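Local coordinates for protein transcriptional regulator, LRP/AsnC family (Neisseria meningitidis, PDB 2P5V) that probably regulates transcription by binding specific DNA sequences through a winged helix-turn-helix domain, and carries calcium ions where its subunits meet, at residues R75-K80 and G135-Q140; D83-F88 and E107-L112; V98-A103 and L111-F116; L68-F73 and T117-F122. One frame throughout, in Å; residues are numbered along the deposited sequence.

Overall arrangement
All four contacts belong to one ferredoxin-like beta-alpha-beta-beta-alpha-beta domain, and they show how the chemistry of a contact follows its place in the fold. Contacts 1 and 3 are antiparallel strand pairs built on backbone hydrogen bonds, each broken by a classic bulge; the first is partly exposed, the second buried. Contacts 2 and 4 set the start of a helix against the sheet, through aromatic and aliphatic side chains with a bridging water at one side. Contacts 1 and 2 each supply ligands to a calcium ion shared with another subunit. Contacts 1 and 4 share strand 70-78, contacts 2 and 3 strand 110-116, and these two strands are neighbours in the sheet.

Contact 1 of 4, residues R75-K80 and G135-Q140. With CA (calcium ion), chain I.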
loop_
_atom_site.group_PDB
_atom_site.type_symbol
_atom_site.label_atom_id
_atom_site.label_comp_id
_atom_site.label_asym_id
_atom_site.label_seq_id
_atom_site.Cartn_x
_atom_site.Cartn_y
_atom_site.Cartn_z
ATOM N N ARG G 75 -14.387 1.095 -4.509
ATOM C CA ARG G 75 -13.245 1.046 -5.401
ATOM C C ARG G 75 -13.174 -0.330 -6.060
ATOM O O ARG G 75 -12.926 -1.342 -5.390
ATOM C CB ARG G 75 -11.965 1.300 -4.619
ATOM C CG ARG G 75 -11.871 2.643 -3.905
ATOM C CD ARG G 75 -10.481 2.759 -3.291
ATOM N NE ARG G 75 -10.272 3.889 -2.391
ATOM C CZ ARG G 75 -9.109 4.155 -1.775
ATOM N NH1 ARG G 75 -8.034 3.391 -1.978
ATOM N NH2 ARG G 75 -9.002 5.197 -0.948
ATOM N N VAL G 76 -13.382 -0.352 -7.376
ATOM C CA VAL G 76 -13.451 -1.591 -8.149
ATOM C C VAL G 76 -12.238 -1.762 -9.059
ATOM O O VAL G 76 -11.814 -0.824 -9.755
ATOM C CB VAL G 76 -14.763 -1.665 -8.998
ATOM C CG1 VAL G 76 -14.850 -2.995 -9.767
ATOM C CG2 VAL G 76 -15.980 -1.494 -8.095
ATOM N N SER G 77 -11.689 -2.973 -9.024
ATOM C CA SER G 77 -10.610 -3.381 -9.888
ATOM C C SER G 77 -11.240 -4.248 -10.935
ATOM O O SER G 77 -11.920 -5.237 -10.632
ATOM C CB SER G 77 -9.538 -4.188 -9.137
ATOM O OG SER G 77 -9.052 -3.463 -8.027
ATOM N N ILE G 78 -11.000 -3.865 -12.172
ATOM C CA ILE G 78 -11.547 -4.544 -13.305
ATOM C C ILE G 78 -10.649 -5.739 -13.619
ATOM O O ILE G 78 -9.448 -5.727 -13.330
ATOM C CB ILE G 78 -11.662 -3.549 -14.499
ATOM C CG1 ILE G 78 -12.832 -3.923 -15.412
ATOM C CG2 ILE G 78 -10.326 -3.420 -15.255
ATOM C CD1 ILE G 78 -14.174 -3.779 -14.741
ATOM N N ARG G 79 -11.237 -6.787 -14.178
ATOM C CA ARG G 79 -10.449 -7.909 -14.665
ATOM C C ARG G 79 -9.913 -7.585 -16.048
ATOM O O ARG G 79 -10.607 -6.979 -16.861
ATOM C CB ARG G 79 -11.291 -9.177 -14.700
ATOM C CG ARG G 79 -10.861 -10.224 -15.725
ATOM C CD ARG G 79 -11.829 -11.401 -15.771
ATOM N NE ARG G 79 -11.587 -12.320 -14.665
ATOM C CZ ARG G 79 -12.071 -12.185 -13.433
ATOM N NH1 ARG G 79 -12.860 -11.165 -13.099
ATOM N NH2 ARG G 79 -11.760 -13.089 -12.520
ATOM N N LYS G 80 -8.669 -7.983 -16.297
ATOM C CA LYS G 80 -8.016 -7.794 -17.588
ATOM C C LYS G 80 -8.473 -8.923 -18.490
ATOM O O LYS G 80 -7.882 -10.005 -18.506
ATOM C CB LYS G 80 -6.487 -7.803 -17.425
ATOM C CG LYS G 80 -5.653 -7.913 -18.717
ATOM C CD LYS G 80 -5.859 -6.750 -19.672
ATOM C CE LYS G 80 -4.910 -6.870 -20.866
ATOM N NZ LYS G 80 -4.819 -5.605 -21.656
ATOM N N GLY G 135 -16.668 -9.353 -14.982
ATOM C CA GLY G 135 -15.720 -8.268 -15.223
ATOM C C GLY G 135 -14.985 -7.767 -13.994
ATOM O O GLY G 135 -13.970 -7.082 -14.134
ATOM N N VAL G 136 -15.477 -8.114 -12.801
ATOM C CA VAL G 136 -14.949 -7.567 -11.550
ATOM C C VAL G 136 -13.937 -8.507 -10.899
ATOM O O VAL G 136 -14.269 -9.624 -10.527
ATOM C CB VAL G 136 -16.090 -7.238 -10.539
ATOM C CG1 VAL G 136 -15.522 -6.790 -9.186
ATOM C CG2 VAL G 136 -17.016 -6.164 -11.115
ATOM N N GLN G 137 -12.705 -8.024 -10.758
ATOM C CA GLN G 137 -11.618 -8.760 -10.117
ATOM C C GLN G 137 -11.692 -8.604 -8.607
ATOM O O GLN G 137 -11.504 -9.570 -7.875
ATOM C CB GLN G 137 -10.291 -8.203 -10.606
ATOM C CG GLN G 137 -9.044 -8.883 -10.094
ATOM C CD GLN G 137 -7.815 -8.018 -10.343
ATOM O OE1 GLN G 137 -7.245 -8.029 -11.440
ATOM N NE2 GLN G 137 -7.415 -7.242 -9.328
ATOM N N ASP G 138 -11.932 -7.376 -8.145
ATOM C CA ASP G 138 -12.043 -7.099 -6.709
ATOM C C ASP G 138 -12.711 -5.752 -6.437
ATOM O O ASP G 138 -12.799 -4.906 -7.325
ATOM C CB ASP G 138 -10.660 -7.130 -6.039
ATOM C CG ASP G 138 -10.680 -7.840 -4.684
ATOM O OD1 ASP G 138 -11.719 -7.793 -3.978
ATOM O OD2 ASP G 138 -9.652 -8.458 -4.327
ATOM N N ALA G 139 -13.173 -5.575 -5.200
ATOM C CA ALA G 139 -13.777 -4.327 -4.747
ATOM C C ALA G 139 -13.439 -4.084 -3.281
ATOM O O ALA G 139 -13.254 -5.013 -2.516
ATOM C CB ALA G 139 -15.284 -4.350 -4.949
ATOM N N GLN G 140 -13.318 -2.819 -2.904
ATOM C CA GLN G 140 -13.121 -2.459 -1.506
ATOM C C GLN G 140 -13.770 -1.110 -1.295
ATOM O O GLN G 140 -13.716 -0.263 -2.177
ATOM C CB GLN G 140 -11.638 -2.416 -1.144
ATOM C CG GLN G 140 -10.811 -1.437 -1.954
ATOM C CD GLN G 140 -9.375 -1.410 -1.500
ATOM O OE1 GLN G 140 -8.550 -2.211 -1.944
ATOM N NE2 GLN G 140 -9.068 -0.493 -0.605
HETATM CA CA CA I . -9.509 -7.834 -1.757
#
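Gly135 O accepts from Arg79 N at 2.7 Å just outside two antiparallel strands of the ferredoxin-like sheet, whose pairing holds a classic beta bulge. At Val136 the contact has two aspects. Its carbonyl oxygen lies in the guanidinium plane of Arg79, whose chain bends at chi3 (-79°) to bring NH1 within 3.3 Å of Val136 O, a weak bond. Its side chain crosses that of Val76 at about a right angle, CG1 of Val136 lying 3.9 Å from CG1 of Val76, and Phe88 of helix 84-94 covers both. Gln137 and Asp138 then share one partner, which defines the bulge: Ser77 O takes Gln137 N at 2.9 Å and Asp138 N at 3.3 Å. Asp138 O answers with a nearly straight bond from Ser77 N (2.8 Å, 173°). The Asp138 carboxylate is used outside the ladder: OD1 accepts from Ala139 N, and OD2 binds calcium at 2.6 Å. Glu107 O and Asp109 OD1 of a neighbouring subunit bind the same ion, so the bulged strand contributes to a metal bridge between subunits. Ala139 CB lies on the same face as Val76, the regular ladder resumes, and Gln140 O accepts from Arg75 N at 2.8 Å.

Contact 2 of 4, residues D83-F88 and E107-L112; sequences DAREDF and ETDYLL. With CA (calcium ion), chain B.
Tyr110 meets both Arg85 and Phe88, one helical turn apart, and these three side chains account for most of the buried surface. The phenol ring leaves the strand with CG anti to its own carbonyl carbon (chi1 -65°) and reaches out to the first turn of helix 84-94. Phe88 approaches it in an edge-to-face pair: the ring planes are inclined at 54°, the centroids are 5.2 Å apart, and CD2 of Phe88 sits over the centre of the tyrosine ring. Another part of the same rim meets the next inward-facing side chain, with CD2 of Leu112 near the ring plane, 4.0 Å from CZ of Phe88.

Arg85 treats the phenol differently. Its extended chain passes alongside the hydroxyl, with CG of Arg85 only 3.1 Å from OH of Tyr110, and the guanidinium then carries Tyr110 CE2 over one of its faces, the two planes 39° apart. NH2 of Arg85 donates to a water at 2.9 Å; the water's second leg, to Asp109 O, is short at 2.5 Å. The arginine appears to reach the metal loop through this water, while its NH2 stays 4.6 Å from Asp109 OD2, a separation that may still be mildly favourable.

That loop binds calcium through Glu107 O at 2.2 Å and Asp109 OD1 at 2.4 Å, with Asp138 of a neighbouring subunit as a further ligand. Ile78 N holds Asp109 OD2. Helix 84-94 lies over the sheet, Phe88 touching Ile78 of strand 70-78, while Tyr110 packs on Cys101 and Ala103 of strand 98-104.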
loop_
_atom_site.group_PDB
_atom_site.type_symbol
_atom_site.label_atom_id
_atom_site.label_comp_id
_atom_site.label_asym_id
_atom_site.label_seq_id
_atom_site.Cartn_x
_atom_site.Cartn_y
_atom_site.Cartn_z
ATOM N N ASP G 83 -13.456 -7.107 -23.234
ATOM C CA ASP G 83 -14.786 -6.560 -22.918
ATOM C C ASP G 83 -15.202 -6.618 -21.444
ATOM O O ASP G 83 -16.379 -6.555 -21.138
ATOM C CB ASP G 83 -15.867 -7.216 -23.797
ATOM C CG ASP G 83 -15.796 -6.769 -25.250
ATOM O OD1 ASP G 83 -14.766 -6.187 -25.654
ATOM O OD2 ASP G 83 -16.777 -6.994 -25.986
ATOM N N ALA G 84 -14.243 -6.723 -20.536
ATOM C CA ALA G 84 -14.531 -6.572 -19.112
ATOM C C ALA G 84 -15.014 -5.144 -18.798
ATOM O O ALA G 84 -15.999 -4.959 -18.073
ATOM C CB ALA G 84 -13.297 -6.913 -18.270
ATOM N N ARG G 85 -14.323 -4.137 -19.327
ATOM C CA ARG G 85 -14.680 -2.738 -19.031
ATOM C C ARG G 85 -16.063 -2.373 -19.574
ATOM O O ARG G 85 -16.901 -1.808 -18.864
ATOM C CB ARG G 85 -13.618 -1.778 -19.574
ATOM C CG ARG G 85 -12.310 -1.855 -18.802
ATOM C CD ARG G 85 -11.314 -0.800 -19.225
ATOM N NE ARG G 85 -10.303 -0.633 -18.184
ATOM C CZ ARG G 85 -10.244 0.377 -17.318
ATOM N NH1 ARG G 85 -11.126 1.374 -17.357
ATOM N NH2 ARG G 85 -9.277 0.391 -16.409
ATOM N N GLU G 86 -16.295 -2.737 -20.827
ATOM C CA GLU G 86 -17.565 -2.509 -21.492
ATOM C C GLU G 86 -18.727 -3.191 -20.768
ATOM O O GLU G 86 -19.746 -2.562 -20.504
ATOM C CB GLU G 86 -17.466 -3.014 -22.931
ATOM C CG GLU G 86 -18.588 -2.566 -23.840
ATOM C CD GLU G 86 -18.374 -3.007 -25.274
ATOM O OE1 GLU G 86 -17.203 -3.098 -25.712
ATOM O OE2 GLU G 86 -19.380 -3.260 -25.964
ATOM N N ASP G 87 -18.564 -4.473 -20.447
ATOM C CA ASP G 87 -19.605 -5.249 -19.753
ATOM C C ASP G 87 -19.926 -4.711 -18.369
ATOM O O ASP G 87 -21.074 -4.785 -17.914
ATOM C CB ASP G 87 -19.186 -6.717 -19.614
ATOM C CG ASP G 87 -19.160 -7.447 -20.938
ATOM O OD1 ASP G 87 -19.747 -6.960 -21.934
ATOM O OD2 ASP G 87 -18.536 -8.526 -20.982
ATOM N N PHE G 88 -18.906 -4.196 -17.693
ATOM C CA PHE G 88 -19.065 -3.676 -16.344
ATOM C C PHE G 88 -19.796 -2.339 -16.371
ATOM O O PHE G 88 -20.712 -2.106 -15.578
ATOM C CB PHE G 88 -17.702 -3.529 -15.650
ATOM C CG PHE G 88 -17.792 -2.895 -14.288
ATOM C CD1 PHE G 88 -18.374 -3.585 -13.232
ATOM C CD2 PHE G 88 -17.330 -1.604 -14.069
ATOM C CE1 PHE G 88 -18.480 -3.010 -11.972
ATOM C CE2 PHE G 88 -17.433 -1.017 -12.809
ATOM C CZ PHE G 88 -18.015 -1.730 -11.759
ATOM N N GLU G 107 -4.746 4.232 -8.955
ATOM C CA GLU G 107 -4.725 2.775 -8.783
ATOM C C GLU G 107 -6.126 2.161 -8.843
ATOM O O GLU G 107 -6.301 1.045 -9.343
ATOM C CB GLU G 107 -3.988 2.373 -7.499
ATOM C CG GLU G 107 -4.794 2.380 -6.233
ATOM C CD GLU G 107 -3.968 1.915 -5.041
ATOM O OE1 GLU G 107 -3.543 0.734 -5.032
ATOM O OE2 GLU G 107 -3.749 2.734 -4.119
ATOM N N THR G 108 -7.118 2.881 -8.332
ATOM C CA THR G 108 -8.510 2.456 -8.444
ATOM C C THR G 108 -8.990 2.583 -9.902
ATOM O O THR G 108 -9.001 3.687 -10.456
ATOM C CB THR G 108 -9.392 3.304 -7.525
ATOM O OG1 THR G 108 -8.969 3.122 -6.165
ATOM C CG2 THR G 108 -10.859 2.933 -7.670
ATOM N N ASP G 109 -9.377 1.460 -10.515
ATOM C CA ASP G 109 -9.847 1.455 -11.908
ATOM C C ASP G 109 -11.175 2.197 -12.073
ATOM O O ASP G 109 -11.329 3.020 -12.982
ATOM C CB ASP G 109 -10.011 0.021 -12.432
ATOM C CG ASP G 109 -8.739 -0.785 -12.325
ATOM O OD1 ASP G 109 -7.685 -0.183 -12.051
ATOM O OD2 ASP G 109 -8.782 -2.019 -12.493
ATOM N N TYR G 110 -12.139 1.852 -11.222
ATOM C CA TYR G 110 -13.441 2.503 -11.191
ATOM C C TYR G 110 -13.809 2.912 -9.771
ATOM O O TYR G 110 -13.654 2.121 -8.829
ATOM C CB TYR G 110 -14.515 1.577 -11.742
ATOM C CG TYR G 110 -14.344 1.247 -13.199
ATOM C CD1 TYR G 110 -14.855 2.085 -14.181
ATOM C CD2 TYR G 110 -13.679 0.095 -13.597
ATOM C CE1 TYR G 110 -14.704 1.795 -15.516
ATOM C CE2 TYR G 110 -13.526 -0.207 -14.925
ATOM C CZ TYR G 110 -14.041 0.646 -15.887
ATOM O OH TYR G 110 -13.897 0.335 -17.216
ATOM N N LEU G 111 -14.275 4.147 -9.614
ATOM C CA LEU G 111 -14.843 4.592 -8.341
ATOM C C LEU G 111 -16.351 4.744 -8.449
ATOM O O LEU G 111 -16.842 5.492 -9.286
ATOM C CB LEU G 111 -14.244 5.905 -7.896
ATOM C CG LEU G 111 -14.730 6.324 -6.498
ATOM C CD1 LEU G 111 -14.271 5.322 -5.373
ATOM C CD2 LEU G 111 -14.272 7.743 -6.211
ATOM N N LEU G 112 -17.069 4.039 -7.575
ATOM C CA LEU G 112 -18.518 4.015 -7.557
ATOM C C LEU G 112 -19.033 4.697 -6.294
ATOM O O LEU G 112 -18.432 4.591 -5.229
ATOM C CB LEU G 112 -19.025 2.577 -7.605
ATOM C CG LEU G 112 -18.906 1.817 -8.933
ATOM C CD1 LEU G 112 -17.469 1.720 -9.406
ATOM C CD2 LEU G 112 -19.502 0.428 -8.776
HETATM CA CA CA B . -5.644 -0.440 -10.878
HETATM O O HOH W 1 -9.853 2.940 -15.045
#

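Contact 3 of 4, residues V98-A103 and L111-F116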
loop_
_atom_site.group_PDB
_atom_site.type_symbol
_atom_site.label_atom_id
_atom_site.label_comp_id
_atom_site.label_asym_id
_atom_site.label_seq_id
_atom_site.Cartn_x
_atom_site.Cartn_y
_atom_site.Cartn_z
ATOM N N VAL G 98 -26.169 2.343 -7.496
ATOM C CA VAL G 98 -24.973 3.088 -7.919
ATOM C C VAL G 98 -25.412 4.357 -8.666
ATOM O O VAL G 98 -25.978 4.277 -9.744
ATOM C CB VAL G 98 -24.034 2.222 -8.803
ATOM C CG1 VAL G 98 -22.783 2.990 -9.237
ATOM C CG2 VAL G 98 -23.651 0.958 -8.076
ATOM N N LEU G 99 -25.173 5.515 -8.055
ATOM C CA LEU G 99 -25.462 6.829 -8.657
ATOM C C LEU G 99 -24.377 7.291 -9.633
ATOM O O LEU G 99 -24.661 7.889 -10.662
ATOM C CB LEU G 99 -25.600 7.890 -7.563
ATOM C CG LEU G 99 -26.973 7.939 -6.875
ATOM C CD1 LEU G 99 -27.315 6.601 -6.219
ATOM C CD2 LEU G 99 -27.023 9.092 -5.852
ATOM N N SER G 100 -23.127 7.018 -9.314
ATOM C CA SER G 100 -22.055 7.443 -10.186
ATOM C C SER G 100 -20.940 6.421 -10.211
ATOM O O SER G 100 -20.718 5.684 -9.248
ATOM C CB SER G 100 -21.560 8.861 -9.810
ATOM O OG SER G 100 -20.941 8.889 -8.539
ATOM N N CYS G 101 -20.288 6.356 -11.363
ATOM C CA CYS G 101 -19.172 5.465 -11.610
ATOM C C CYS G 101 -18.210 6.187 -12.537
ATOM O O CYS G 101 -18.600 6.637 -13.615
ATOM C CB CYS G 101 -19.658 4.176 -12.270
ATOM S SG CYS G 101 -18.334 3.035 -12.680
ATOM N N PHE G 102 -16.961 6.307 -12.112
ATOM C CA PHE G 102 -15.930 6.916 -12.938
ATOM C C PHE G 102 -14.733 6.002 -13.096
ATOM O O PHE G 102 -14.285 5.402 -12.118
ATOM C CB PHE G 102 -15.441 8.200 -12.288
ATOM C CG PHE G 102 -16.518 9.189 -12.047
ATOM C CD1 PHE G 102 -16.936 10.032 -13.065
ATOM C CD2 PHE G 102 -17.130 9.272 -10.809
ATOM C CE1 PHE G 102 -17.933 10.947 -12.844
ATOM C CE2 PHE G 102 -18.131 10.197 -10.585
ATOM C CZ PHE G 102 -18.535 11.026 -11.603
ATOM N N ALA G 103 -14.218 5.913 -14.320
ATOM C CA ALA G 103 -12.877 5.402 -14.549
ATOM C C ALA G 103 -11.895 6.506 -14.149
ATOM O O ALA G 103 -12.019 7.632 -14.629
ATOM C CB ALA G 103 -12.684 5.016 -16.014
ATOM N N LEU G 111 -14.275 4.147 -9.614
ATOM C CA LEU G 111 -14.843 4.592 -8.341
ATOM C C LEU G 111 -16.351 4.744 -8.449
ATOM O O LEU G 111 -16.842 5.492 -9.286
ATOM C CB LEU G 111 -14.244 5.905 -7.896
ATOM C CG LEU G 111 -14.730 6.324 -6.498
ATOM C CD1 LEU G 111 -14.271 5.322 -5.373
ATOM C CD2 LEU G 111 -14.272 7.743 -6.211
ATOM N N LEU G 112 -17.069 4.039 -7.575
ATOM C CA LEU G 112 -18.518 4.015 -7.557
ATOM C C LEU G 112 -19.033 4.697 -6.294
ATOM O O LEU G 112 -18.432 4.591 -5.229
ATOM C CB LEU G 112 -19.025 2.577 -7.605
ATOM C CG LEU G 112 -18.906 1.817 -8.933
ATOM C CD1 LEU G 112 -17.469 1.720 -9.406
ATOM C CD2 LEU G 112 -19.502 0.428 -8.776
ATOM N N GLN G 113 -20.150 5.402 -6.419
ATOM C CA GLN G 113 -20.794 6.038 -5.273
ATOM C C GLN G 113 -22.213 5.465 -5.220
ATOM O O GLN G 113 -22.938 5.504 -6.215
ATOM C CB GLN G 113 -20.772 7.567 -5.429
ATOM C CG GLN G 113 -21.049 8.355 -4.136
ATOM C CD GLN G 113 -20.894 9.880 -4.282
ATOM O OE1 GLN G 113 -20.176 10.381 -5.158
ATOM N NE2 GLN G 113 -21.571 10.617 -3.411
ATOM N N ALA G 114 -22.580 4.879 -4.079
ATOM C CA ALA G 114 -23.819 4.092 -3.977
ATOM C C ALA G 114 -24.525 4.276 -2.643
ATOM O O ALA G 114 -23.897 4.592 -1.637
ATOM C CB ALA G 114 -23.530 2.614 -4.201
ATOM N N PHE G 115 -25.836 4.050 -2.642
ATOM C CA PHE G 115 -26.649 4.248 -1.452
ATOM C C PHE G 115 -27.384 2.988 -1.047
ATOM O O PHE G 115 -27.912 2.266 -1.896
ATOM C CB PHE G 115 -27.655 5.357 -1.704
ATOM C CG PHE G 115 -27.140 6.721 -1.373
ATOM C CD1 PHE G 115 -27.226 7.210 -0.077
ATOM C CD2 PHE G 115 -26.582 7.522 -2.352
ATOM C CE1 PHE G 115 -26.772 8.486 0.233
ATOM C CE2 PHE G 115 -26.119 8.799 -2.044
ATOM C CZ PHE G 115 -26.224 9.278 -0.750
ATOM N N PHE G 116 -27.423 2.737 0.262
ATOM C CA PHE G 116 -28.091 1.560 0.827
ATOM C C PHE G 116 -28.751 1.933 2.120
ATOM O O PHE G 116 -28.415 2.962 2.715
ATOM C CB PHE G 116 -27.084 0.432 1.057
ATOM C CG PHE G 116 -26.341 0.044 -0.181
ATOM C CD1 PHE G 116 -26.804 -0.982 -0.991
ATOM C CD2 PHE G 116 -25.212 0.740 -0.560
ATOM C CE1 PHE G 116 -26.129 -1.318 -2.155
ATOM C CE2 PHE G 116 -24.531 0.410 -1.714
ATOM C CZ PHE G 116 -24.990 -0.619 -2.516
#
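Gln113 O is gripped by two successive amides of the facing strand: Leu99 N at 2.9 Å, coming in nearly along the C=O axis, and Ser100 N at 3.5 Å, a weak bond. Two residues facing one make this a classic beta bulge, set in the antiparallel hairpin of strands 98-104 and 110-116. The irregularity falls at Leu99, whose psi of -38° departs from the extended values around it, and its side chain reaches toward Phe115, CD2 of Leu99 lying 3.9 Å from CD2 of that ring.

On the far side of the bulge the ladder is regular. Gln113 N donates to Ser100 O at 2.9 Å, and Phe102 and Leu111 exchange a pair of bonds, Leu111 N to Phe102 O being the shorter at 2.8 Å. Cys101 is thereby placed beside Leu112 on the face that Val92 of helix 84-94 covers; Val98 packs there too, its CG1 beside CG of Leu112. The opposite face carries Phe102, whose ring meets Phe73 of a neighbouring subunit. Residues 100-103 also pair with a strand of that subunit, so the sheet continues across the interface.

Two side-chain meetings complete the match. OG of Ser100 stands between its backbone N and carbonyl carbon (chi1 66°), 3.4 Å from CB of Gln113, while SG of Cys101 closes to 3.6 Å on CD1 of Leu112.

Contact 4 of 4, residues L68-F73 and T117-F122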
loop_
_atom_site.group_PDB
_atom_site.type_symbol
_atom_site.label_atom_id
_atom_site.label_comp_id
_atom_site.label_asym_id
_atom_site.label_seq_id
_atom_site.Cartn_x
_atom_site.Cartn_y
_atom_site.Cartn_z
ATOM N N LEU G 68 -32.088 5.740 3.475
ATOM C CA LEU G 68 -30.800 5.354 2.898
ATOM C C LEU G 68 -29.652 5.899 3.754
ATOM O O LEU G 68 -28.956 6.839 3.370
ATOM C CB LEU G 68 -30.681 5.823 1.448
ATOM C CG LEU G 68 -31.548 5.097 0.425
ATOM C CD1 LEU G 68 -31.552 5.883 -0.886
ATOM C CD2 LEU G 68 -31.080 3.648 0.213
ATOM N N GLY G 69 -29.456 5.278 4.911
ATOM C CA GLY G 69 -28.425 5.701 5.849
ATOM C C GLY G 69 -26.987 5.405 5.452
ATOM O O GLY G 69 -26.083 6.020 5.982
ATOM N N LEU G 70 -26.772 4.470 4.527
ATOM C CA LEU G 70 -25.426 4.014 4.161
ATOM C C LEU G 70 -25.028 4.558 2.787
ATOM O O LEU G 70 -25.607 4.175 1.777
ATOM C CB LEU G 70 -25.373 2.473 4.130
ATOM C CG LEU G 70 -24.239 1.687 4.806
ATOM C CD1 LEU G 70 -23.916 0.391 4.021
ATOM C CD2 LEU G 70 -22.991 2.528 4.999
ATOM N N GLN G 71 -24.048 5.458 2.763
ATOM C CA GLN G 71 -23.469 5.960 1.522
ATOM C C GLN G 71 -22.066 5.394 1.369
ATOM O O GLN G 71 -21.197 5.643 2.204
ATOM C CB GLN G 71 -23.416 7.481 1.520
ATOM C CG GLN G 71 -22.801 8.048 0.234
ATOM C CD GLN G 71 -22.981 9.539 0.101
ATOM O OE1 GLN G 71 -23.281 10.243 1.073
ATOM N NE2 GLN G 71 -22.788 10.035 -1.105
ATOM N N ALA G 72 -21.859 4.641 0.292
ATOM C CA ALA G 72 -20.601 3.933 0.045
ATOM C C ALA G 72 -19.839 4.516 -1.137
ATOM O O ALA G 72 -20.432 4.878 -2.160
ATOM C CB ALA G 72 -20.880 2.450 -0.198
ATOM N N PHE G 73 -18.521 4.622 -0.976
ATOM C CA PHE G 73 -17.612 4.823 -2.095
ATOM C C PHE G 73 -16.906 3.497 -2.352
ATOM O O PHE G 73 -16.160 3.015 -1.503
ATOM C CB PHE G 73 -16.611 5.915 -1.766
ATOM C CG PHE G 73 -17.202 7.286 -1.804
ATOM C CD1 PHE G 73 -17.159 8.034 -2.968
ATOM C CD2 PHE G 73 -17.842 7.813 -0.695
ATOM C CE1 PHE G 73 -17.717 9.303 -3.015
ATOM C CE2 PHE G 73 -18.399 9.081 -0.736
ATOM C CZ PHE G 73 -18.333 9.825 -1.892
ATOM N N THR G 117 -29.710 1.120 2.544
ATOM C CA THR G 117 -30.392 1.342 3.818
ATOM C C THR G 117 -29.448 1.076 4.979
ATOM O O THR G 117 -29.418 1.829 5.950
ATOM C CB THR G 117 -31.626 0.446 3.992
ATOM O OG1 THR G 117 -31.225 -0.921 3.909
ATOM C CG2 THR G 117 -32.677 0.742 2.924
ATOM N N ASP G 118 -28.677 -0.000 4.866
ATOM C CA ASP G 118 -27.764 -0.413 5.922
ATOM C C ASP G 118 -26.734 -1.412 5.382
ATOM O O ASP G 118 -26.708 -1.704 4.180
ATOM C CB ASP G 118 -28.562 -0.994 7.096
ATOM C CG ASP G 118 -29.516 -2.101 6.668
ATOM O OD1 ASP G 118 -29.160 -2.910 5.787
ATOM O OD2 ASP G 118 -30.629 -2.154 7.215
HETATM N N MSE G 119 -25.878 -1.909 6.271
HETATM C CA MSE G 119 -24.776 -2.799 5.893
HETATM C C MSE G 119 -25.237 -4.144 5.328
HETATM O O MSE G 119 -24.555 -4.719 4.484
HETATM C CB MSE G 119 -23.846 -3.038 7.093
HETATM C CG MSE G 119 -22.544 -3.743 6.747
HETATM SE SE MSE G 119 -21.531 -2.792 5.365
HETATM C CE MSE G 119 -21.169 -1.122 6.341
ATOM N N ASN G 120 -26.368 -4.658 5.811
ATOM C CA ASN G 120 -26.936 -5.903 5.278
ATOM C C ASN G 120 -27.272 -5.812 3.804
ATOM O O ASN G 120 -27.003 -6.738 3.040
ATOM C CB ASN G 120 -28.232 -6.271 6.002
ATOM C CG ASN G 120 -27.998 -7.089 7.222
ATOM O OD1 ASN G 120 -26.919 -7.644 7.404
ATOM N ND2 ASN G 120 -29.015 -7.193 8.073
ATOM N N ALA G 121 -27.930 -4.719 3.427
ATOM C CA ALA G 121 -28.251 -4.471 2.030
ATOM C C ALA G 121 -26.966 -4.232 1.237
ATOM O O ALA G 121 -26.836 -4.689 0.100
ATOM C CB ALA G 121 -29.203 -3.303 1.902
ATOM N N PHE G 122 -26.002 -3.543 1.839
ATOM C CA PHE G 122 -24.719 -3.331 1.165
ATOM C C PHE G 122 -24.066 -4.684 0.877
ATOM O O PHE G 122 -23.606 -4.963 -0.233
ATOM C CB PHE G 122 -23.777 -2.453 1.988
ATOM C CG PHE G 122 -22.454 -2.248 1.328
ATOM C CD1 PHE G 122 -22.348 -1.410 0.234
ATOM C CD2 PHE G 122 -21.329 -2.941 1.749
ATOM C CE1 PHE G 122 -21.139 -1.246 -0.418
ATOM C CE2 PHE G 122 -20.126 -2.781 1.102
ATOM C CZ PHE G 122 -20.031 -1.939 0.020
HETATM O O HOH W 2 -30.911 4.104 7.034
#
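Leu70 packs its CD1 into the first turn of helix 119-130, at the point where a classic beta bulge (Gly69 and Leu70 both facing Phe116) opens strand 70-78 of the ferredoxin-like domain. This is the tight part. CD1 of Leu70 lies 3.5 Å from both Asp118 O and CB of Phe122, and 3.9 Å from CE of Met119, a selenomethionine whose bent chain swings back over the leucine. Phe122 keeps CG anti to its backbone N (chi1 179°), which sends the ring along the strand until its CE1 is 3.7 Å from CB of Ala72. Phe116 and Phe143 each meet the same ring edge-to-face.

Toward Gly69 the contact loosens. No direct hydrogen bond joins the segments; a water lies between Thr117 O, 2.9 Å away, and Gly69 N, from which it accepts weakly at 2.8 Å. Gly69 is exposed, and its O bonds a glycerol, probably from the crystallisation liquor. Gly69 and Asn120 have been seen to bind calcium in this protein, though none is bound to them in this chain. At the helix start Asp118 is the N-cap: its OD1 accepts from Ala121 N at 3.2 Å.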